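Local atomic coordinates of fuculose-1-phosphate aldolase (Thermus thermophilus, PDB entry 2FK5), a protein that belongs to the class II aldolase and adducin family, whose fold packs helices around a central mixed beta sheet. Residues V31-G36 / L54-L59; F37-S42 / V69-H74. One frame throughout, in Å; residues are numbered along the deposited sequence.

Contact 1: V31-G36 / L54-L59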
loop_
_atom_site.group_PDB
_atom_site.type_symbol
_atom_site.label_atom_id
_atom_site.label_comp_id
_atom_site.label_asym_id
_atom_site.label_seq_id
_atom_site.Cartn_x
_atom_site.Cartn_y
_atom_site.Cartn_z
ATOM N N VAL A 31 -17.983 -16.800 -6.266
ATOM C CA VAL A 31 -18.937 -17.055 -5.200
ATOM C C VAL A 31 -20.179 -17.662 -5.865
ATOM O O VAL A 31 -20.481 -17.371 -7.017
ATOM C CB VAL A 31 -19.358 -15.771 -4.439
ATOM C CG1 VAL A 31 -18.141 -15.142 -3.779
ATOM C CG2 VAL A 31 -20.028 -14.788 -5.389
ATOM N N ARG A 32 -20.863 -18.520 -5.131
ATOM C CA ARG A 32 -22.078 -19.170 -5.623
ATOM C C ARG A 32 -23.187 -18.125 -5.588
ATOM O O ARG A 32 -23.262 -17.331 -4.647
ATOM C CB ARG A 32 -22.446 -20.327 -4.694
ATOM C CG ARG A 32 -23.622 -21.189 -5.142
ATOM C CD ARG A 32 -23.190 -22.223 -6.174
ATOM N NE ARG A 32 -24.199 -23.270 -6.312
ATOM C CZ ARG A 32 -25.297 -23.156 -7.048
ATOM N NH1 ARG A 32 -25.524 -22.042 -7.727
ATOM N NH2 ARG A 32 -26.186 -24.141 -7.075
ATOM N N THR A 33 -24.025 -18.113 -6.618
ATOM C CA THR A 33 -25.155 -17.190 -6.694
ATOM C C THR A 33 -26.397 -18.007 -7.043
ATOM O O THR A 33 -26.297 -19.191 -7.370
ATOM C CB THR A 33 -24.966 -16.145 -7.792
ATOM O OG1 THR A 33 -24.789 -16.808 -9.052
ATOM C CG2 THR A 33 -23.753 -15.260 -7.490
ATOM N N LYS A 34 -27.564 -17.377 -6.983
ATOM C CA LYS A 34 -28.800 -18.076 -7.318
ATOM C C LYS A 34 -28.748 -18.603 -8.749
ATOM O O LYS A 34 -29.232 -19.698 -9.033
ATOM C CB LYS A 34 -30.003 -17.143 -7.139
ATOM C CG LYS A 34 -30.303 -16.816 -5.679
ATOM C CD LYS A 34 -31.478 -15.857 -5.536
ATOM N N GLY A 35 -28.140 -17.832 -9.646
ATOM C CA GLY A 35 -28.047 -18.245 -11.039
ATOM C C GLY A 35 -26.952 -19.239 -11.384
ATOM O O GLY A 35 -27.039 -19.941 -12.391
ATOM N N GLY A 36 -25.918 -19.302 -10.553
ATOM C CA GLY A 36 -24.811 -20.211 -10.801
ATOM C C GLY A 36 -23.658 -19.697 -9.955
ATOM O O GLY A 36 -23.600 -19.993 -8.764
ATOM N N LEU A 54 -16.019 -8.831 -13.372
ATOM C CA LEU A 54 -16.678 -10.044 -12.898
ATOM C C LEU A 54 -17.853 -10.396 -13.806
ATOM O O LEU A 54 -18.489 -9.507 -14.378
ATOM C CB LEU A 54 -17.202 -9.854 -11.475
ATOM C CG LEU A 54 -16.223 -9.240 -10.465
ATOM C CD1 LEU A 54 -16.939 -9.012 -9.149
ATOM C CD2 LEU A 54 -15.029 -10.161 -10.280
ATOM N N LEU A 55 -18.131 -11.690 -13.942
ATOM C CA LEU A 55 -19.264 -12.137 -14.757
ATOM C C LEU A 55 -19.935 -13.359 -14.144
ATOM O O LEU A 55 -19.299 -14.140 -13.435
ATOM C CB LEU A 55 -18.831 -12.440 -16.197
ATOM C CG LEU A 55 -17.776 -13.496 -16.545
ATOM C CD2 LEU A 55 -17.640 -13.527 -18.064
ATOM N N GLU A 56 -21.225 -13.527 -14.414
ATOM C CA GLU A 56 -21.950 -14.659 -13.867
ATOM C C GLU A 56 -21.956 -15.816 -14.863
ATOM O O GLU A 56 -22.096 -15.614 -16.067
ATOM C CB GLU A 56 -23.379 -14.248 -13.508
ATOM C CG GLU A 56 -24.023 -15.164 -12.486
ATOM C CD GLU A 56 -25.256 -14.561 -11.855
ATOM O OE1 GLU A 56 -25.783 -15.162 -10.895
ATOM O OE2 GLU A 56 -25.696 -13.487 -12.316
ATOM N N VAL A 57 -21.786 -17.027 -14.347
ATOM C CA VAL A 57 -21.756 -18.221 -15.181
ATOM C C VAL A 57 -22.795 -19.211 -14.662
ATOM O O VAL A 57 -22.902 -19.441 -13.470
ATOM C CB VAL A 57 -20.366 -18.893 -15.126
ATOM C CG1 VAL A 57 -20.299 -20.050 -16.113
ATOM C CG2 VAL A 57 -19.284 -17.871 -15.424
ATOM N N PRO A 58 -23.581 -19.814 -15.563
ATOM C CA PRO A 58 -24.587 -20.771 -15.094
ATOM C C PRO A 58 -23.946 -22.135 -14.885
ATOM O O PRO A 58 -22.912 -22.425 -15.481
ATOM C CB PRO A 58 -25.611 -20.767 -16.230
ATOM C CG PRO A 58 -24.741 -20.612 -17.449
ATOM C CD PRO A 58 -23.689 -19.585 -17.016
ATOM N N LEU A 59 -24.536 -22.965 -14.028
ATOM C CA LEU A 59 -23.995 -24.302 -13.800
ATOM C C LEU A 59 -24.306 -25.164 -15.018
ATOM O O LEU A 59 -23.581 -26.110 -15.331
ATOM C CB LEU A 59 -24.601 -24.939 -12.544
ATOM C CG LEU A 59 -24.224 -24.305 -11.200
ATOM C CD1 LEU A 59 -24.718 -25.182 -10.056
ATOM C CD2 LEU A 59 -22.718 -24.145 -11.120
HETATM O O HOH W 1 -27.752 -14.713 -9.341
#

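Contact 2: F37-S42 / V69-H74. With SO4 (sulfate ion), chain C.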
loop_
_atom_site.group_PDB
_atom_site.type_symbol
_atom_site.label_atom_id
_atom_site.label_comp_id
_atom_site.label_asym_id
_atom_site.label_seq_id
_atom_site.Cartn_x
_atom_site.Cartn_y
_atom_site.Cartn_z
ATOM N N PHE A 37 -22.754 -18.929 -10.565
ATOM C CA PHE A 37 -21.634 -18.340 -9.829
ATOM C C PHE A 37 -21.050 -17.098 -10.516
ATOM O O PHE A 37 -21.119 -16.944 -11.739
ATOM C CB PHE A 37 -20.532 -19.393 -9.551
ATOM C CG PHE A 37 -19.829 -19.896 -10.773
ATOM C CD1 PHE A 37 -18.677 -19.273 -11.240
ATOM C CD2 PHE A 37 -20.301 -21.022 -11.450
ATOM C CE1 PHE A 37 -18.001 -19.754 -12.352
ATOM C CE2 PHE A 37 -19.630 -21.513 -12.569
ATOM C CZ PHE A 37 -18.479 -20.884 -13.021
ATOM N N LEU A 38 -20.492 -16.208 -9.700
ATOM C CA LEU A 38 -19.888 -14.964 -10.154
ATOM C C LEU A 38 -18.382 -15.177 -10.070
ATOM O O LEU A 38 -17.876 -15.522 -9.019
ATOM C CB LEU A 38 -20.314 -13.830 -9.210
ATOM C CG LEU A 38 -19.910 -12.396 -9.566
ATOM C CD1 LEU A 38 -20.530 -12.015 -10.893
ATOM C CD2 LEU A 38 -20.370 -11.431 -8.461
ATOM N N ILE A 39 -17.674 -14.961 -11.168
ATOM C CA ILE A 39 -16.240 -15.188 -11.186
ATOM C C ILE A 39 -15.497 -14.085 -11.923
ATOM O O ILE A 39 -16.076 -13.368 -12.742
ATOM C CB ILE A 39 -15.945 -16.562 -11.855
ATOM C CG1 ILE A 39 -14.468 -16.937 -11.730
ATOM C CG2 ILE A 39 -16.343 -16.514 -13.323
ATOM C CD1 ILE A 39 -14.200 -18.387 -12.136
ATOM N N THR A 40 -14.208 -13.953 -11.615
ATOM C CA THR A 40 -13.348 -12.972 -12.252
ATOM C C THR A 40 -13.133 -13.337 -13.720
ATOM O O THR A 40 -13.056 -14.520 -14.076
ATOM C CB THR A 40 -11.963 -12.912 -11.560
ATOM O OG1 THR A 40 -11.423 -14.236 -11.466
ATOM C CG2 THR A 40 -12.088 -12.314 -10.158
ATOM N N LYS A 41 -13.040 -12.324 -14.575
ATOM C CA LYS A 41 -12.827 -12.562 -16.001
ATOM C C LYS A 41 -11.396 -12.990 -16.293
ATOM O O LYS A 41 -10.505 -12.842 -15.462
ATOM C CB LYS A 41 -13.137 -11.304 -16.815
ATOM C CG LYS A 41 -14.602 -10.920 -16.858
ATOM C CD LYS A 41 -14.797 -9.681 -17.727
ATOM C CE LYS A 41 -16.253 -9.261 -17.758
ATOM N NZ LYS A 41 -16.437 -8.012 -18.545
ATOM N N SER A 42 -11.185 -13.514 -17.493
ATOM C CA SER A 42 -9.867 -13.964 -17.906
ATOM C C SER A 42 -8.948 -12.774 -18.166
ATOM O O SER A 42 -9.396 -11.725 -18.628
ATOM C CB SER A 42 -9.986 -14.810 -19.177
ATOM O OG SER A 42 -8.756 -15.439 -19.490
ATOM N N VAL A 69 -10.379 -18.727 -17.341
ATOM C CA VAL A 69 -10.070 -19.973 -18.029
ATOM C C VAL A 69 -10.315 -21.191 -17.129
ATOM O O VAL A 69 -10.444 -22.309 -17.619
ATOM C CB VAL A 69 -8.601 -19.979 -18.513
ATOM C CG1 VAL A 69 -8.297 -21.264 -19.249
ATOM C CG2 VAL A 69 -8.355 -18.788 -19.427
ATOM N N GLU A 70 -10.387 -20.963 -15.818
ATOM C CA GLU A 70 -10.619 -22.041 -14.858
ATOM C C GLU A 70 -12.094 -22.178 -14.503
ATOM O O GLU A 70 -12.452 -22.918 -13.592
ATOM C CB GLU A 70 -9.829 -21.782 -13.568
ATOM C CG GLU A 70 -8.345 -21.568 -13.779
ATOM C CD GLU A 70 -7.651 -22.808 -14.285
ATOM O OE1 GLU A 70 -8.307 -23.610 -14.981
ATOM O OE2 GLU A 70 -6.448 -22.977 -13.995
ATOM N N SER A 71 -12.954 -21.466 -15.221
ATOM C CA SER A 71 -14.374 -21.516 -14.920
ATOM C C SER A 71 -14.931 -22.932 -14.922
ATOM O O SER A 71 -15.840 -23.229 -14.160
ATOM C CB SER A 71 -15.159 -20.638 -15.894
ATOM O OG SER A 71 -14.887 -19.269 -15.655
ATOM N N VAL A 72 -14.377 -23.809 -15.755
ATOM C CA VAL A 72 -14.855 -25.192 -15.812
ATOM C C VAL A 72 -14.659 -25.867 -14.463
ATOM O O VAL A 72 -15.485 -26.664 -14.020
ATOM C CB VAL A 72 -14.083 -26.041 -16.852
ATOM C CG1 VAL A 72 -15.022 -27.058 -17.480
ATOM N N VAL A 73 -13.542 -25.556 -13.815
ATOM C CA VAL A 73 -13.239 -26.136 -12.522
ATOM C C VAL A 73 -14.162 -25.581 -11.452
ATOM O O VAL A 73 -14.690 -26.327 -10.635
ATOM C CB VAL A 73 -11.784 -25.850 -12.112
ATOM C CG1 VAL A 73 -11.489 -26.514 -10.775
ATOM C CG2 VAL A 73 -10.828 -26.338 -13.203
ATOM N N HIS A 74 -14.348 -24.264 -11.446
ATOM C CA HIS A 74 -15.226 -23.650 -10.461
ATOM C C HIS A 74 -16.630 -24.232 -10.620
ATOM O O HIS A 74 -17.269 -24.620 -9.644
ATOM C CB HIS A 74 -15.278 -22.138 -10.669
ATOM C CG HIS A 74 -14.027 -21.425 -10.255
ATOM N ND1 HIS A 74 -14.002 -20.516 -9.220
ATOM C CD2 HIS A 74 -12.767 -21.470 -10.748
ATOM C CE1 HIS A 74 -12.781 -20.030 -9.093
ATOM N NE2 HIS A 74 -12.010 -20.593 -10.009
HETATM S S SO4 C . -7.559 -16.390 -15.621
HETATM O O1 SO4 C . -8.557 -16.624 -14.491
HETATM O O2 SO4 C . -8.243 -16.812 -16.917
HETATM O O3 SO4 C . -7.336 -14.995 -15.711
HETATM O O4 SO4 C . -6.537 -17.353 -15.406
#

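Contact 1: V31-G36 / L54-L59
Thr33 and Glu56 reach each other from opposite directions: the hydroxyl of Thr33 donates from OG1 to OE1 of Glu56 over 2.7 Å, meeting that oxygen on its anti side and 20° out of the carboxylate plane. Glu56 gets there with an extended side chain, which carries the carboxylate across to the loop 33-35. Thr33 holds OG1 between its backbone N and carbonyl carbon (chi1 58°), where the same oxygen accepts from the backbone N of Gly36, 3.1 Å away, in an ST motif.

On the other flank, Leu59 lays CD1 over one face of the Arg32 guanidinium, offset toward its rim and 3.5 Å from NH2. Arg32 starts out away from 54-59, but its chain bends at chi2 and brings the head back, with NH1 giving a hydrogen bond to Gly36 O at 3.0 Å. That carbonyl also accepts from Thr33 N, so two donors grip it. Between the two flanks the bare CA of Gly36 approaches Val57 O at 3.4 Å in a CA-H...O contact. The loop is therefore tied internally by Arg32 and Thr33 and fastened to strand 54-58 by a carboxylate gripped by the Thr33 hydroxyl; the other oxygen of that carboxylate, OE2, makes a long, weak ion pair with Arg80 of a second subunit.

Contact 2: F37-S42 / V69-H74
Ile39 sets its terminal methyl squarely on the imidazole of His74: CD1 stands 3.5 Å from the centroid of the His74 ring and 5° off the ring normal, a CH-pi contact over the middle of the face. The isoleucine reaches it through an extended chain, CG1 anti to the backbone N (chi1 -172°) and CD1 continuing the line. The same CD1 lies 3.7 Å from Ser71 OG, so the methyl sits between the imidazole and the Ser71 hydroxyl. Phe37, two residues earlier on the same side of the strand, brings the far end of its ring to the first turn of the helix, with CZ 3.7 Å from Ser71 O and CE1 4.0 Å from His74 CB.

At the other end of the contact a sulfate ion, probably from the crystallisation liquor, bridges the segments. Its O2 accepts from Ser42 OG at 3.0 Å and from Val69 N at 2.9 Å, the latter bond almost straight (178°). Val69 CG2 packs against Ser42 OG at 3.4 Å beside it. Gly43 N, Lys46 NZ, Ser68 OG and Asn28 ND2 also bind the ion, so that it is held where the loop after strand 36-40 meets the residues leading into helix 71-80.

Further out, hydrogen bonds at both imidazole nitrogens fix the rotation of the His74 ring, ND1 pairing with Ser30 OG and NE2 with Asn28 OD1. Ser71 OG bonds to Ser68 O, just ahead of the helix, with Glu70 at its N-cap position. Helix 71-80 lies across one face of the sheet, against strand 36-40, which runs between strands 28-32 and 54-58; Tyr78 meets the Phe37 ring from the same helix, and Leu86 of strand 85-89 touches His74.

In the fold
From the N terminus, the chain runs through strand 28-32, turns in the loop 33-35 and returns along strand 36-40. Contact 1 closes the excursion from this loop to strand 54-58, with strand 36-40 inside the chain it spans. Contact 2 starts on that inner strand and closes a longer loop at helix 71-80, so the two cross, their segments alternating along the chain. They meet directly through the sheet, where Val57 N probably bonds to Phe37 O and Ile39 N to Leu55 O. Together they join the loop to strand 54-58, one of the two outermost strands within the chain, and seat helix 71-80 on the same region of the sheet.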